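Local coordinates for protein Lmaj004091aaa (Leishmania major, PDB 1XTP) that probably transfers methyl groups from S-adenosyl-L-methionine to the N-terminal amine of proteins that begin with an X-Pro-Lys sequence, at residues V74-I86 with G105-A117. Sequence-based numbering, arbitrary orientation.
Sequences VHDVDIEGSRNFI and GRITKNLLTKLYA. With SAI (S-adenosyl-L-homoselenocysteine), chain B.
Helices 75-86 and 106-115 pack side by side, running the same way at 31° with axes 10.0 Å apart, and draw closest at Ile79 and Leu111. At their N-terminal ends the guanidinium of Arg106 joins both helices to the bound product analogue S-adenosyl-L-homoselenocysteine. Arg106 NH1 donates to His75 ND1 (3.0 Å, N-H...N 165°) and to Asp78 OD2 (2.9 Å); Arg106 NH2 reaches the same OD2 at 3.1 Å, making an end-on salt bridge to a single oxygen. Along the NE/NH2 edge, Arg106 NE gives a bond to OXT of the ligand (2.8 Å) and Arg106 NH2, shared with Asp78 OD2, one to the ligand O (2.9 Å), a side-on grip of the carboxylate. A bend at chi3 (68°) turns the otherwise extended arginine so that its plane takes in these partners. Ile79 CG1 lies against one face of the His75 imidazole, and the Asn110 amide stands at its edge. Asn110 ND2 donates back to Arg106 O at 2.7 Å, which fixes the amide. Further along, Leu111 is a knob between Ile79, Ser82, Arg83 and Ile86, tight where Leu111 CD2 meets Ser82 CB (3.5 Å). Ile86 CD1 meets Leu111 CD2 tip to tip, while Ile86 CG2 touches Tyr116 OH. The pi-type turn at 108-112 widens the helix at Leu111. Asp78 OD1 makes a salt bridge to Lys196 and accepts a hydrogen bond from Gln165, so Asp78 is a second-shell residue positioning Arg106. In this Rossmann-like methyltransferase fold Arg106, held in orientation by His75 and Asp78, meets the ligand's carboxylate, and probably that of S-adenosyl-L-methionine.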
ATOM      1  N   VAL A  74      -9.837  14.576   2.856  1.00 34.29           N
ATOM      2  CA  VAL A  74     -10.278  13.306   2.263  1.00 32.62           C
ATOM      3  C   VAL A  74     -10.386  12.174   3.277  1.00 32.60           C
ATOM      4  O   VAL A  74     -10.825  11.064   2.935  1.00 33.04           O
ATOM      5  CB  VAL A  74      -9.344  12.826   1.135  1.00 32.29           C
ATOM      6  CG1 VAL A  74      -9.317  13.837   0.003  1.00 33.36           C
ATOM      7  CG2 VAL A  74      -7.929  12.501   1.666  1.00 35.85           C
ATOM      8  N   HIS A  75      -9.974  12.451   4.511  1.00 29.45           N
ATOM      9  CA  HIS A  75      -9.893  11.435   5.549  1.00 26.77           C
ATOM     10  C   HIS A  75     -11.228  10.737   5.800  1.00 26.19           C
ATOM     11  O   HIS A  75     -11.330   9.504   5.702  1.00 25.51           O
ATOM     12  CB  HIS A  75      -9.372  12.062   6.845  1.00 25.53           C
ATOM     13  CG  HIS A  75      -9.400  11.126   8.003  1.00 29.66           C
ATOM     14  ND1 HIS A  75      -8.503  10.091   8.143  1.00 25.89           N
ATOM     15  CD2 HIS A  75     -10.254  11.028   9.050  1.00 32.85           C
ATOM     16  CE1 HIS A  75      -8.781   9.418   9.244  1.00 30.52           C
ATOM     17  NE2 HIS A  75      -9.843   9.963   9.809  1.00 31.21           N
ATOM     18  N   ASP A  76     -12.252  11.525   6.091  1.00 24.70           N
ATOM     19  CA  ASP A  76     -13.555  10.973   6.493  1.00 27.57           C
ATOM     20  C   ASP A  76     -14.162  10.056   5.435  1.00 26.40           C
ATOM     21  O   ASP A  76     -14.610   8.957   5.748  1.00 24.32           O
ATOM     22  CB  ASP A  76     -14.549  12.095   6.839  1.00 30.27           C
ATOM     23  CG  ASP A  76     -14.184  12.842   8.118  1.00 30.48           C
ATOM     24  OD1 ASP A  76     -13.599  12.224   9.041  1.00 35.18           O
ATOM     25  OD2 ASP A  76     -14.497  14.051   8.199  1.00 38.55           O
ATOM     26  N   VAL A  77     -14.161  10.513   4.192  1.00 26.10           N
ATOM     27  CA  VAL A  77     -14.652   9.701   3.080  1.00 26.79           C
ATOM     28  C   VAL A  77     -13.805   8.435   2.881  1.00 25.38           C
ATOM     29  O   VAL A  77     -14.354   7.349   2.674  1.00 25.80           O
ATOM     30  CB  VAL A  77     -14.775  10.528   1.763  1.00 29.40           C
ATOM     31  CG1 VAL A  77     -13.426  11.046   1.309  1.00 38.11           C
ATOM     32  CG2 VAL A  77     -15.394   9.690   0.645  1.00 33.79           C
ATOM     33  N   ASP A  78     -12.481   8.557   2.989  1.00 23.35           N
ATOM     34  CA  ASP A  78     -11.621   7.410   2.881  1.00 23.74           C
ATOM     35  C   ASP A  78     -11.949   6.344   3.916  1.00 23.34           C
ATOM     36  O   ASP A  78     -12.048   5.175   3.581  1.00 25.92           O
ATOM     37  CB  ASP A  78     -10.144   7.821   3.028  1.00 25.94           C
ATOM     38  CG  ASP A  78      -9.225   6.628   3.164  1.00 26.86           C
ATOM     39  OD1 ASP A  78      -9.161   5.831   2.203  1.00 25.99           O
ATOM     40  OD2 ASP A  78      -8.600   6.472   4.242  1.00 28.88           O
ATOM     41  N   ILE A  79     -12.083   6.741   5.172  1.00 23.12           N
ATOM     42  CA  ILE A  79     -12.330   5.797   6.255  1.00 24.37           C
ATOM     43  C   ILE A  79     -13.724   5.129   6.121  1.00 26.89           C
ATOM     44  O   ILE A  79     -13.879   3.923   6.359  1.00 28.51           O
ATOM     45  CB  ILE A  79     -12.173   6.514   7.633  1.00 23.70           C
ATOM     46  CG1 ILE A  79     -10.700   6.890   7.876  1.00 28.78           C
ATOM     47  CG2 ILE A  79     -12.681   5.642   8.780  1.00 29.11           C
ATOM     48  CD1 ILE A  79      -9.715   5.690   7.949  1.00 28.41           C
ATOM     49  N   GLU A  80     -14.726   5.900   5.719  1.00 27.09           N
ATOM     50  CA  GLU A  80     -16.070   5.348   5.535  1.00 27.02           C
ATOM     51  C   GLU A  80     -16.130   4.343   4.366  1.00 26.47           C
ATOM     52  O   GLU A  80     -16.727   3.267   4.483  1.00 25.95           O
ATOM     53  CB  GLU A  80     -17.080   6.482   5.360  1.00 29.02           C
ATOM     54  CG  GLU A  80     -18.532   6.035   5.218  1.00 32.98           C
ATOM     55  CD  GLU A  80     -19.118   5.385   6.484  1.00 43.44           C
ATOM     56  OE1 GLU A  80     -18.413   5.258   7.512  1.00 42.85           O
ATOM     57  OE2 GLU A  80     -20.316   5.017   6.448  1.00 46.66           O
ATOM     58  N   GLY A  81     -15.486   4.679   3.250  1.00 26.36           N
ATOM     59  CA  GLY A  81     -15.342   3.738   2.121  1.00 24.71           C
ATOM     60  C   GLY A  81     -14.684   2.403   2.479  1.00 24.43           C
ATOM     61  O   GLY A  81     -15.137   1.346   2.044  1.00 23.08           O
ATOM     62  N   SER A  82     -13.607   2.462   3.262  1.00 25.00           N
ATOM     63  CA  SER A  82     -12.917   1.266   3.720  1.00 24.85           C
ATOM     64  C   SER A  82     -13.803   0.432   4.652  1.00 26.34           C
ATOM     65  O   SER A  82     -13.869  -0.801   4.552  1.00 24.51           O
ATOM     66  CB  SER A  82     -11.644   1.656   4.465  1.00 25.74           C
ATOM     67  OG  SER A  82     -10.715   2.235   3.589  1.00 24.86           O
ATOM     68  N   ARG A  83     -14.465   1.114   5.576  1.00 28.92           N
ATOM     69  CA  ARG A  83     -15.339   0.438   6.532  1.00 32.03           C
ATOM     70  C   ARG A  83     -16.490  -0.312   5.833  1.00 31.96           C
ATOM     71  O   ARG A  83     -16.759  -1.492   6.137  1.00 29.78           O
ATOM     72  CB  ARG A  83     -15.883   1.436   7.541  1.00 30.76           C
ATOM     73  CG  ARG A  83     -16.661   0.757   8.642  1.00 35.79           C
ATOM     74  CD  ARG A  83     -17.390   1.750   9.535  1.00 39.82           C
ATOM     75  NE  ARG A  83     -18.509   2.426   8.879  1.00 46.29           N
ATOM     76  CZ  ARG A  83     -19.653   1.844   8.503  1.00 50.32           C
ATOM     77  NH1 ARG A  83     -19.861   0.536   8.673  1.00 52.99           N
ATOM     78  NH2 ARG A  83     -20.602   2.583   7.932  1.00 47.04           N
ATOM     79  N   ASN A  84     -17.149   0.366   4.892  1.00 29.11           N
ATOM     80  CA  ASN A  84     -18.213  -0.248   4.081  1.00 27.05           C
ATOM     81  C   ASN A  84     -17.691  -1.398   3.199  1.00 27.47           C
ATOM     82  O   ASN A  84     -18.329  -2.435   3.078  1.00 21.77           O
ATOM     83  CB  ASN A  84     -18.924   0.813   3.229  1.00 27.58           C
ATOM     84  CG  ASN A  84     -19.755   1.786   4.070  1.00 28.56           C
ATOM     85  OD1 ASN A  84     -20.145   1.478   5.190  1.00 31.42           O
ATOM     86  ND2 ASN A  84     -20.028   2.966   3.524  1.00 33.71           N
ATOM     87  N   PHE A  85     -16.508  -1.223   2.627  1.00 28.36           N
ATOM     88  CA  PHE A  85     -15.892  -2.270   1.823  1.00 28.54           C
ATOM     89  C   PHE A  85     -15.569  -3.499   2.671  1.00 27.61           C
ATOM     90  O   PHE A  85     -15.951  -4.608   2.312  1.00 23.36           O
ATOM     91  CB  PHE A  85     -14.621  -1.755   1.137  1.00 27.41           C
ATOM     92  CG  PHE A  85     -13.977  -2.758   0.201  1.00 29.98           C
ATOM     93  CD1 PHE A  85     -14.421  -2.899  -1.100  1.00 27.35           C
ATOM     94  CD2 PHE A  85     -12.912  -3.541   0.623  1.00 29.74           C
ATOM     95  CE1 PHE A  85     -13.816  -3.805  -1.960  1.00 29.36           C
ATOM     96  CE2 PHE A  85     -12.311  -4.443  -0.235  1.00 29.83           C
ATOM     97  CZ  PHE A  85     -12.768  -4.575  -1.528  1.00 28.87           C
ATOM     98  N   ILE A  86     -14.872  -3.297   3.785  1.00 26.67           N
ATOM     99  CA  ILE A  86     -14.517  -4.420   4.670  1.00 28.36           C
ATOM    100  C   ILE A  86     -15.754  -5.140   5.230  1.00 27.18           C
ATOM    101  O   ILE A  86     -15.768  -6.375   5.328  1.00 25.22           O
ATOM    102  CB  ILE A  86     -13.631  -3.977   5.839  1.00 27.91           C
ATOM    103  CG1 ILE A  86     -12.266  -3.497   5.323  1.00 28.86           C
ATOM    104  CG2 ILE A  86     -13.441  -5.132   6.829  1.00 30.19           C
ATOM    105  CD1 ILE A  86     -11.574  -2.552   6.265  1.00 27.88           C
ATOM    106  N   GLY A 105      -0.469   5.868  12.327  1.00 30.17           N
ATOM    107  CA  GLY A 105      -1.528   4.957  12.783  1.00 29.20           C
ATOM    108  C   GLY A 105      -2.937   5.446  12.520  1.00 26.80           C
ATOM    109  O   GLY A 105      -3.864   5.078  13.241  1.00 25.77           O
ATOM    110  N   ARG A 106      -3.099   6.266  11.481  1.00 25.22           N
ATOM    111  CA  ARG A 106      -4.392   6.849  11.117  1.00 23.66           C
ATOM    112  C   ARG A 106      -5.487   5.822  10.827  1.00 23.58           C
ATOM    113  O   ARG A 106      -6.643   5.973  11.294  1.00 22.21           O
ATOM    114  CB  ARG A 106      -4.220   7.743   9.879  1.00 25.38           C
ATOM    115  CG  ARG A 106      -5.511   8.460   9.419  1.00 25.32           C
ATOM    116  CD  ARG A 106      -5.285   9.183   8.072  1.00 26.79           C
ATOM    117  NE  ARG A 106      -5.074   8.209   6.998  1.00 28.08           N
ATOM    118  CZ  ARG A 106      -6.031   7.634   6.275  1.00 22.47           C
ATOM    119  NH1 ARG A 106      -7.309   7.940   6.438  1.00 25.53           N
ATOM    120  NH2 ARG A 106      -5.694   6.751   5.352  1.00 28.64           N
ATOM    121  N   ILE A 107      -5.152   4.806  10.027  1.00 20.83           N
ATOM    122  CA  ILE A 107      -6.108   3.780   9.702  1.00 24.93           C
ATOM    123  C   ILE A 107      -6.431   2.899  10.942  1.00 24.83           C
ATOM    124  O   ILE A 107      -7.595   2.550  11.189  1.00 25.83           O
ATOM    125  CB  ILE A 107      -5.639   2.922   8.482  1.00 28.57           C
ATOM    126  CG1 ILE A 107      -5.490   3.817   7.235  1.00 29.87           C
ATOM    127  CG2 ILE A 107      -6.653   1.772   8.209  1.00 26.35           C
ATOM    128  CD1 ILE A 107      -4.781   3.159   6.064  1.00 29.83           C
ATOM    129  N   THR A 108      -5.409   2.548  11.705  1.00 26.64           N
ATOM    130  CA  THR A 108      -5.598   1.793  12.940  1.00 28.24           C
ATOM    131  C   THR A 108      -6.467   2.579  13.930  1.00 29.78           C
ATOM    132  O   THR A 108      -7.404   2.028  14.492  1.00 28.27           O
ATOM    133  CB  THR A 108      -4.253   1.405  13.593  1.00 29.15           C
ATOM    134  OG1 THR A 108      -3.490   0.627  12.669  1.00 28.71           O
ATOM    135  CG2 THR A 108      -4.461   0.576  14.894  1.00 30.00           C
ATOM    136  N   LYS A 109      -6.184   3.869  14.105  1.00 29.91           N
ATOM    137  CA  LYS A 109      -6.899   4.675  15.089  1.00 29.98           C
ATOM    138  C   LYS A 109      -8.383   4.814  14.758  1.00 31.73           C
ATOM    139  O   LYS A 109      -9.226   4.697  15.646  1.00 30.90           O
ATOM    140  CB  LYS A 109      -6.269   6.069  15.235  1.00 28.67           C
ATOM    141  CG  LYS A 109      -6.899   6.897  16.361  1.00 29.04           C
ATOM    142  CD  LYS A 109      -6.035   8.069  16.782  1.00 32.40           C
ATOM    143  N   ASN A 110      -8.684   5.046  13.479  1.00 30.57           N
ATOM    144  CA  ASN A 110     -10.024   5.424  13.045  1.00 29.26           C
ATOM    145  C   ASN A 110     -10.835   4.279  12.450  1.00 29.03           C
ATOM    146  O   ASN A 110     -12.016   4.440  12.217  1.00 30.58           O
ATOM    147  CB  ASN A 110      -9.931   6.559  12.017  1.00 26.94           C
ATOM    148  CG  ASN A 110      -9.319   7.815  12.599  1.00 30.00           C
ATOM    149  OD1 ASN A 110     -10.002   8.597  13.267  1.00 31.77           O
ATOM    150  ND2 ASN A 110      -8.009   7.996  12.386  1.00 27.77           N
ATOM    151  N   LEU A 111     -10.215   3.137  12.181  1.00 28.66           N
ATOM    152  CA  LEU A 111     -10.968   2.029  11.601  1.00 28.55           C
ATOM    153  C   LEU A 111     -10.709   0.709  12.292  1.00 25.25           C
ATOM    154  O   LEU A 111     -11.636   0.059  12.741  1.00 21.87           O
ATOM    155  CB  LEU A 111     -10.684   1.897  10.096  1.00 29.36           C
ATOM    156  CG  LEU A 111     -11.536   0.870   9.321  1.00 32.78           C
ATOM    157  CD1 LEU A 111     -13.039   0.940   9.647  1.00 34.91           C
ATOM    158  CD2 LEU A 111     -11.319   1.036   7.848  1.00 34.09           C
ATOM    159  N   LEU A 112      -9.451   0.305  12.377  1.00 23.05           N
ATOM    160  CA  LEU A 112      -9.160  -1.059  12.758  1.00 22.65           C
ATOM    161  C   LEU A 112      -9.459  -1.306  14.226  1.00 22.89           C
ATOM    162  O   LEU A 112      -9.943  -2.403  14.583  1.00 26.94           O
ATOM    163  CB  LEU A 112      -7.726  -1.439  12.381  1.00 24.79           C
ATOM    164  CG  LEU A 112      -7.370  -1.208  10.905  1.00 22.38           C
ATOM    165  CD1 LEU A 112      -5.878  -1.452  10.678  1.00 28.86           C
ATOM    166  CD2 LEU A 112      -8.221  -2.068   9.976  1.00 26.91           C
ATOM    167  N   THR A 113      -9.237  -0.297  15.075  1.00 21.87           N
ATOM    168  CA  THR A 113      -9.522  -0.441  16.506  1.00 21.20           C
ATOM    169  C   THR A 113     -11.035  -0.583  16.799  1.00 22.24           C
ATOM    170  O   THR A 113     -11.426  -1.028  17.891  1.00 23.47           O
ATOM    171  CB  THR A 113      -8.915   0.704  17.359  1.00 23.53           C
ATOM    172  OG1 THR A 113      -9.285   1.970  16.810  1.00 24.01           O
ATOM    173  CG2 THR A 113      -7.395   0.614  17.406  1.00 25.98           C
ATOM    174  N   LYS A 114     -11.875  -0.244  15.829  1.00 23.78           N
ATOM    175  CA  LYS A 114     -13.324  -0.444  15.954  1.00 26.49           C
ATOM    176  C   LYS A 114     -13.779  -1.813  15.477  1.00 28.30           C
ATOM    177  O   LYS A 114     -14.875  -2.235  15.823  1.00 31.13           O
ATOM    178  CB  LYS A 114     -14.087   0.605  15.150  1.00 28.38           C
ATOM    179  CG  LYS A 114     -13.979   1.999  15.703  1.00 27.99           C
ATOM    180  CD  LYS A 114     -14.658   3.016  14.793  1.00 27.25           C
ATOM    181  CE  LYS A 114     -14.847   4.336  15.530  1.00 29.92           C
ATOM    182  NZ  LYS A 114     -15.515   5.382  14.706  1.00 28.62           N
ATOM    183  N   LEU A 115     -12.962  -2.482  14.660  1.00 28.26           N
ATOM    184  CA  LEU A 115     -13.347  -3.739  14.008  1.00 26.70           C
ATOM    185  C   LEU A 115     -12.561  -4.975  14.444  1.00 27.21           C
ATOM    186  O   LEU A 115     -13.049  -6.095  14.293  1.00 28.73           O
ATOM    187  CB  LEU A 115     -13.167  -3.592  12.503  1.00 27.98           C
ATOM    188  CG  LEU A 115     -13.987  -2.555  11.764  1.00 31.79           C
ATOM    189  CD1 LEU A 115     -13.455  -2.386  10.385  1.00 31.87           C
ATOM    190  CD2 LEU A 115     -15.446  -2.989  11.693  1.00 37.91           C
ATOM    191  N   TYR A 116     -11.337  -4.790  14.938  1.00 27.36           N
ATOM    192  CA  TYR A 116     -10.471  -5.915  15.283  1.00 24.91           C
ATOM    193  C   TYR A 116     -10.079  -5.893  16.756  1.00 27.13           C
ATOM    194  O   TYR A 116      -9.809  -4.838  17.328  1.00 26.94           O
ATOM    195  CB  TYR A 116      -9.233  -5.962  14.364  1.00 23.99           C
ATOM    196  CG  TYR A 116      -9.658  -6.177  12.936  1.00 23.92           C
ATOM    197  CD1 TYR A 116     -10.004  -5.092  12.129  1.00 23.82           C
ATOM    198  CD2 TYR A 116      -9.783  -7.452  12.408  1.00 23.36           C
ATOM    199  CE1 TYR A 116     -10.433  -5.258  10.861  1.00 21.69           C
ATOM    200  CE2 TYR A 116     -10.223  -7.638  11.106  1.00 22.85           C
ATOM    201  CZ  TYR A 116     -10.558  -6.536  10.342  1.00 19.58           C
ATOM    202  OH  TYR A 116     -11.001  -6.698   9.060  1.00 21.41           O
ATOM    203  N   ALA A 117     -10.076  -7.082  17.366  1.00 25.03           N
ATOM    204  CA  ALA A 117      -9.678  -7.242  18.743  1.00 25.33           C
ATOM    205  C   ALA A 117      -8.271  -6.689  19.012  1.00 23.71           C
ATOM    206  O   ALA A 117      -8.049  -6.024  20.009  1.00 22.87           O
ATOM    207  CB  ALA A 117      -9.763  -8.729  19.148  1.00 25.17           C
TER
HETATM  208  N   SAI B 401      -0.951   3.953   5.491  1.00 31.77           N
HETATM  209  CA  SAI B 401      -1.017   5.206   6.298  1.00 30.13           C
HETATM  210  CB  SAI B 401       0.141   6.116   5.944  1.00 31.24           C
HETATM  211  CG  SAI B 401       0.204   6.599   4.503  1.00 31.74           C
HETATM  212 SE   SAI B 401       1.780   7.758   4.271  0.85 32.69          SE
HETATM  213  C   SAI B 401      -2.287   6.006   6.057  1.00 30.14           C
HETATM  214  O   SAI B 401      -2.973   5.805   5.056  1.00 27.46           O
HETATM  215  OXT SAI B 401      -2.630   6.892   6.840  1.00 29.66           O
HETATM  216  C5' SAI B 401       2.993   6.365   3.572  1.00 32.32           C
HETATM  217  C4' SAI B 401       3.761   5.626   4.672  1.00 26.64           C
HETATM  218  O4' SAI B 401       4.499   4.603   4.070  1.00 26.96           O
HETATM  219  C3' SAI B 401       4.772   6.471   5.430  1.00 25.27           C
HETATM  220  O3' SAI B 401       4.579   6.347   6.815  1.00 24.13           O
HETATM  221  C2' SAI B 401       6.134   5.931   5.065  1.00 22.53           C
HETATM  222  O2' SAI B 401       7.071   6.022   6.130  1.00 22.49           O
HETATM  223  C1' SAI B 401       5.741   4.511   4.746  1.00 24.91           C
HETATM  224  N9  SAI B 401       6.689   3.785   3.913  1.00 26.98           N
HETATM  225  C8  SAI B 401       7.525   4.305   2.951  1.00 25.78           C
HETATM  226  N7  SAI B 401       8.215   3.300   2.421  1.00 20.23           N
HETATM  227  C5  SAI B 401       7.822   2.137   3.022  1.00 29.15           C
HETATM  228  C6  SAI B 401       8.204   0.809   2.846  1.00 26.42           C
HETATM  229  N6  SAI B 401       9.138   0.502   1.944  1.00 21.72           N
HETATM  230  N1  SAI B 401       7.618  -0.178   3.621  1.00 26.22           N
HETATM  231  C2  SAI B 401       6.664   0.142   4.579  1.00 26.26           C
HETATM  232  N3  SAI B 401       6.284   1.464   4.734  1.00 25.90           N
HETATM  233  C4  SAI B 401       6.851   2.432   3.963  1.00 28.74           C